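PDB 6RWT: ubiquinol-cytochrome C chaperone from Brucella abortus NCTC 8038, which probably acts as a chaperone for newly made cytochrome b during assembly of respiratory complex III, as its mitochondrial homolog Cbp3 does. Local coordinates for residues A[30-35]-A[145-150]; A[120-125]-A[154-159]. One frame throughout, in Å; residues are numbered along the deposited sequence.

Interaction 1: residues A[30-35]-A[145-150]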
loop_
_atom_site.group_PDB
_atom_site.type_symbol
_atom_site.label_atom_id
_atom_site.label_comp_id
_atom_site.label_asym_id
_atom_site.label_seq_id
_atom_site.Cartn_x
_atom_site.Cartn_y
_atom_site.Cartn_z
ATOM N N GLN A 30 1.047 10.425 -6.557
ATOM C CA GLN A 30 0.883 11.879 -6.287
ATOM C C GLN A 30 2.235 12.605 -6.366
ATOM O O GLN A 30 3.223 12.151 -5.781
ATOM C CB GLN A 30 0.201 12.118 -4.926
ATOM C CG GLN A 30 -1.269 11.687 -4.888
ATOM C CD GLN A 30 -1.864 11.745 -3.499
ATOM O OE1 GLN A 30 -1.751 10.799 -2.708
ATOM N NE2 GLN A 30 -2.509 12.856 -3.193
ATOM N N LYS A 31 2.267 13.720 -7.102
ATOM C CA LYS A 31 3.530 14.382 -7.485
ATOM C C LYS A 31 4.343 14.933 -6.312
ATOM O O LYS A 31 5.579 14.902 -6.351
ATOM C CB LYS A 31 3.271 15.502 -8.508
ATOM C CG LYS A 31 2.734 15.021 -9.849
ATOM C CD LYS A 31 3.779 14.292 -10.679
ATOM C CE LYS A 31 3.215 13.851 -12.023
ATOM N NZ LYS A 31 2.829 15.002 -12.888
ATOM N N ARG A 32 3.660 15.402 -5.266
ATOM C CA ARG A 32 4.329 16.018 -4.110
ATOM C C ARG A 32 5.356 15.097 -3.433
ATOM O O ARG A 32 6.366 15.580 -2.925
ATOM C CB ARG A 32 3.309 16.518 -3.073
ATOM C CG ARG A 32 3.894 17.491 -2.058
ATOM C CD ARG A 32 2.857 18.022 -1.079
ATOM N NE ARG A 32 3.410 19.083 -0.227
ATOM C CZ ARG A 32 2.787 19.635 0.814
ATOM N NH1 ARG A 32 1.567 19.233 1.178
ATOM N NH2 ARG A 32 3.393 20.601 1.507
ATOM N N PHE A 33 5.120 13.781 -3.436
ATOM C CA PHE A 33 6.089 12.852 -2.835
ATOM C C PHE A 33 7.474 13.013 -3.477
ATOM O O PHE A 33 8.484 13.016 -2.785
ATOM C CB PHE A 33 5.683 11.373 -2.992
ATOM C CG PHE A 33 4.342 11.005 -2.396
ATOM C CD1 PHE A 33 3.977 11.399 -1.107
ATOM C CD2 PHE A 33 3.462 10.195 -3.117
ATOM C CE1 PHE A 33 2.744 11.030 -0.577
ATOM C CE2 PHE A 33 2.238 9.826 -2.587
ATOM C CZ PHE A 33 1.876 10.248 -1.312
ATOM N N TYR A 34 7.493 13.163 -4.802
ATOM C CA TYR A 34 8.719 13.149 -5.599
ATOM C C TYR A 34 9.302 14.553 -5.822
ATOM O O TYR A 34 10.513 14.712 -6.003
ATOM C CB TYR A 34 8.454 12.451 -6.939
ATOM C CG TYR A 34 7.789 11.085 -6.784
ATOM C CD1 TYR A 34 8.542 9.934 -6.502
ATOM C CD2 TYR A 34 6.404 10.955 -6.861
ATOM C CE1 TYR A 34 7.924 8.691 -6.341
ATOM C CE2 TYR A 34 5.779 9.722 -6.702
ATOM C CZ TYR A 34 6.539 8.589 -6.442
ATOM O OH TYR A 34 5.906 7.366 -6.286
ATOM N N ALA A 35 8.446 15.564 -5.828
ATOM C CA ALA A 35 8.914 16.941 -5.904
ATOM C C ALA A 35 9.327 17.390 -4.487
ATOM O O ALA A 35 10.465 17.133 -4.080
ATOM C CB ALA A 35 7.859 17.841 -6.536
ATOM N N ALA A 145 10.472 13.659 6.322
ATOM C CA ALA A 145 9.939 12.422 6.929
ATOM C C ALA A 145 8.718 12.649 7.826
ATOM O O ALA A 145 7.775 11.870 7.782
ATOM C CB ALA A 145 11.025 11.680 7.703
ATOM N N CYS A 146 8.742 13.707 8.633
ATOM C CA CYS A 146 7.601 14.045 9.502
ATOM C C CYS A 146 6.362 14.517 8.717
ATOM O O CYS A 146 5.233 14.321 9.164
ATOM C CB CYS A 146 8.016 15.090 10.539
ATOM S SG CYS A 146 9.202 14.459 11.754
ATOM N N TYR A 147 6.582 15.138 7.560
ATOM C CA TYR A 147 5.499 15.508 6.620
ATOM C C TYR A 147 4.808 14.262 6.040
ATOM O O TYR A 147 3.571 14.168 6.011
ATOM C CB TYR A 147 6.058 16.322 5.442
ATOM C CG TYR A 147 5.759 17.801 5.429
ATOM C CD1 TYR A 147 4.540 18.272 4.946
ATOM C CD2 TYR A 147 6.713 18.736 5.833
ATOM C CE1 TYR A 147 4.259 19.630 4.902
ATOM C CE2 TYR A 147 6.443 20.099 5.790
ATOM C CZ TYR A 147 5.213 20.540 5.323
ATOM O OH TYR A 147 4.922 21.886 5.275
ATOM N N LEU A 148 5.617 13.320 5.561
ATOM C CA LEU A 148 5.085 12.069 5.015
ATOM C C LEU A 148 4.371 11.273 6.121
ATOM O O LEU A 148 3.297 10.710 5.890
ATOM C CB LEU A 148 6.191 11.237 4.360
ATOM C CG LEU A 148 5.762 9.926 3.680
ATOM C CD1 LEU A 148 4.670 10.147 2.638
ATOM C CD2 LEU A 148 6.954 9.211 3.050
ATOM N N GLY A 149 4.955 11.247 7.317
ATOM C CA GLY A 149 4.324 10.595 8.462
ATOM C C GLY A 149 2.962 11.172 8.828
ATOM O O GLY A 149 2.023 10.419 9.114
ATOM N N ALA A 150 2.840 12.498 8.808
ATOM C CA ALA A 150 1.542 13.152 9.026
ATOM C C ALA A 150 0.499 12.703 7.995
ATOM O O ALA A 150 -0.639 12.405 8.356
ATOM C CB ALA A 150 1.687 14.669 9.013
#
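Arg32 reaches Tyr147 because its chi1 of -164° sets CG opposite the backbone N and the chain then runs extended to NE, carrying the guanidinium across to helix 145-161. Leu148 answers from the helix: chi1 at -177° puts CG anti to the backbone N, and chi2 then turns the CD1 branch toward the ring of Phe33. Two separate touches result. In the first, Arg32 NH2 lies 3.6 Å from Tyr147 CE1; Tyr147 CD1 sits over one face of the guanidinium, the two planes stand 64° apart, and the side chains cross almost perpendicularly. In the second, Leu148 CD1 approaches one side of the Phe33 ring obliquely, 3.9 Å from Phe33 CE1 and 4.0 Å from Phe33 CD1. No hydrogen bond links the segments, and the backbones stay well apart, Phe33 CA and Leu148 CA being 8.0 Å from each other. The polar end of Arg32 is held by others: NE bonds to Gln36 OE1, and NH1 to the carbonyls of Val177 and Val180 in the C-terminal tail. Phe33 also meets Tyr151 edge-to-face, while Leu148 packs on Leu131 and Ile135 of helix 124-135. The contact thus joins the loop after helix 2-28 to the start of helix 145-161 by van der Waals contact, without a hydrogen bond across, with the guanidinium serving as a flat surface whose direction is fixed by bonds to the loop and tail.

Interaction 2: residues A[120-125]-A[154-159]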
loop_
_atom_site.group_PDB
_atom_site.type_symbol
_atom_site.label_atom_id
_atom_site.label_comp_id
_atom_site.label_asym_id
_atom_site.label_seq_id
_atom_site.Cartn_x
_atom_site.Cartn_y
_atom_site.Cartn_z
ATOM N N ASP A 120 -0.363 1.714 15.200
ATOM C CA ASP A 120 -1.134 1.157 16.329
ATOM C C ASP A 120 -0.799 1.835 17.677
ATOM O O ASP A 120 -1.687 2.001 18.512
ATOM C CB ASP A 120 -0.938 -0.362 16.432
ATOM C CG ASP A 120 -1.571 -1.136 15.267
ATOM O OD1 ASP A 120 -2.297 -0.544 14.430
ATOM O OD2 ASP A 120 -1.332 -2.362 15.194
ATOM N N ALA A 121 0.467 2.240 17.848
ATOM C CA ALA A 121 0.931 2.987 19.034
ATOM C C ALA A 121 0.772 4.518 18.931
ATOM O O ALA A 121 1.084 5.234 19.890
ATOM C CB ALA A 121 2.393 2.649 19.301
ATOM N N ASN A 122 0.313 5.017 17.778
ATOM C CA ASN A 122 0.216 6.451 17.486
ATOM C C ASN A 122 1.534 7.189 17.780
ATOM O O ASN A 122 1.544 8.282 18.363
ATOM C CB ASN A 122 -0.971 7.064 18.239
ATOM C CG ASN A 122 -2.290 6.422 17.856
ATOM O OD1 ASN A 122 -2.926 5.744 18.659
ATOM N ND2 ASN A 122 -2.690 6.612 16.615
ATOM N N ASP A 123 2.636 6.557 17.377
ATOM C CA ASP A 123 3.988 7.030 17.649
ATOM C C ASP A 123 4.570 7.630 16.352
ATOM O O ASP A 123 5.099 6.904 15.499
ATOM C CB ASP A 123 4.832 5.859 18.175
ATOM C CG ASP A 123 6.214 6.273 18.643
ATOM O OD1 ASP A 123 6.719 7.332 18.202
ATOM O OD2 ASP A 123 6.807 5.516 19.452
ATOM N N ALA A 124 4.467 8.955 16.223
ATOM C CA ALA A 124 4.931 9.680 15.026
ATOM C C ALA A 124 6.452 9.668 14.834
ATOM O O ALA A 124 6.919 9.698 13.702
ATOM C CB ALA A 124 4.426 11.117 15.037
ATOM N N GLN A 125 7.202 9.614 15.936
ATOM C CA GLN A 125 8.649 9.546 15.900
ATOM C C GLN A 125 9.084 8.214 15.317
ATOM O O GLN A 125 9.946 8.173 14.448
ATOM C CB GLN A 125 9.260 9.735 17.306
ATOM C CG GLN A 125 9.001 11.111 17.914
ATOM C CD GLN A 125 9.490 11.233 19.356
ATOM O OE1 GLN A 125 8.924 11.980 20.155
ATOM N NE2 GLN A 125 10.537 10.485 19.700
ATOM N N GLN A 154 -3.006 10.501 8.810
ATOM C CA GLN A 154 -4.316 10.963 8.325
ATOM C C GLN A 154 -5.011 9.953 7.390
ATOM O O GLN A 154 -6.229 9.787 7.469
ATOM C CB GLN A 154 -4.204 12.333 7.643
ATOM C CG GLN A 154 -3.833 13.464 8.591
ATOM C CD GLN A 154 -3.761 14.813 7.897
ATOM O OE1 GLN A 154 -4.584 15.128 7.041
ATOM N NE2 GLN A 154 -2.781 15.625 8.280
ATOM N N CYS A 155 -4.246 9.268 6.531
ATOM C CA CYS A 155 -4.813 8.190 5.698
ATOM C C CYS A 155 -5.368 7.038 6.565
ATOM O O CYS A 155 -6.439 6.496 6.279
ATOM C CB CYS A 155 -3.774 7.641 4.698
ATOM S SG CYS A 155 -3.325 8.739 3.315
ATOM N N ARG A 156 -4.635 6.666 7.616
ATOM C CA ARG A 156 -5.092 5.620 8.536
ATOM C C ARG A 156 -6.435 6.024 9.156
ATOM O O ARG A 156 -7.378 5.209 9.192
ATOM C CB ARG A 156 -4.038 5.355 9.627
ATOM C CG ARG A 156 -4.306 4.160 10.549
ATOM C CD ARG A 156 -5.314 4.413 11.671
ATOM N NE ARG A 156 -5.049 5.666 12.377
ATOM C CZ ARG A 156 -4.171 5.824 13.367
ATOM N NH1 ARG A 156 -3.449 4.805 13.832
ATOM N NH2 ARG A 156 -4.023 7.031 13.908
ATOM N N ASP A 157 -6.519 7.272 9.623
ATOM C CA ASP A 157 -7.751 7.800 10.227
ATOM C C ASP A 157 -8.923 7.774 9.238
ATOM O O ASP A 157 -10.001 7.307 9.575
ATOM C CB ASP A 157 -7.533 9.225 10.764
ATOM C CG ASP A 157 -6.630 9.270 12.005
ATOM O OD1 ASP A 157 -6.318 8.213 12.597
ATOM O OD2 ASP A 157 -6.236 10.391 12.405
ATOM N N CYS A 158 -8.694 8.245 8.014
ATOM C CA CYS A 158 -9.732 8.246 6.975
ATOM C C CYS A 158 -10.232 6.844 6.630
ATOM O O CYS A 158 -11.439 6.591 6.606
ATOM C CB CYS A 158 -9.215 8.939 5.715
ATOM S SG CYS A 158 -10.310 8.816 4.276
ATOM N N LEU A 159 -9.299 5.932 6.379
ATOM C CA LEU A 159 -9.663 4.550 6.065
ATOM C C LEU A 159 -10.491 3.895 7.183
ATOM O O LEU A 159 -11.461 3.195 6.898
ATOM C CB LEU A 159 -8.418 3.709 5.734
ATOM C CG LEU A 159 -7.715 4.016 4.398
ATOM C CD1 LEU A 159 -6.333 3.378 4.372
ATOM C CD2 LEU A 159 -8.532 3.570 3.186
HETATM O O HOH W 1 -3.786 1.863 13.781
#
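Asn122 faces Arg156 from the turn between helices 100-120 and 124-135, where its positive phi completes a Schellman motif and Asp123 follows directly as N-cap, while Arg156 projects from a regular turn of helix 145-161. In this all-helical fold the arginine spans from that helix to the end of helix 100-120. Its chain starts toward the turn and then bends at chi2 (-79°) and chi3 (-47°), which turns the guanidinium alongside the next residue. There it grips Asp157 side-on with two nitrogens, both directed at a single oxygen: NE is 2.9 Å from Asp157 OD1 in a salt bridge, and NH2 is also 2.9 Å from Asp157 OD1. The oxygen lies close to the guanidinium plane, but both donors come from the same face of the carboxylate, tilted from its plane. This pair of bonds fixes the rotation of the guanidinium. Asn122 approaches at another part of the edge, with the amide plane turned 68° against the guanidinium; the modelled Asn122 ND2 is 3.0 Å from Arg156 NH2. NH1 points to the helix end, bonding to Leu119 O, a carbonyl of the last turn, where the partial negative charge of a helix C-terminus would probably favour a cation. Asp120 contributes too, but through solvent: its OD1, which also bonds to His59 NE2, is 5.5 Å from Arg156 NH1. A water bridges that gap, donating to Asp120 OD1 at 2.9 Å and accepting from Arg156 NH1 at 3.0 Å.

Overall arrangement
Both contacts use helix 145-161, interaction 1 its first turns and interaction 2 a part further along, and their centres lie about 15 Å apart; beyond adjoining along that helix they do not touch. Each is partly buried and small, and each sets a turn or loop against that helix. The chemistry differs. At 30-35 with 145-150 the buried pair is apolar, and the cation at its margin bonds to the loop and tail. At 120-125 with 154-159 a buried cation is itself the crossing group, meeting an exposed amide and, through a water, a carboxylate at the surface. Helix 43-61 lies beside both, packing on Phe33 through Met49 and on Arg156 through His59.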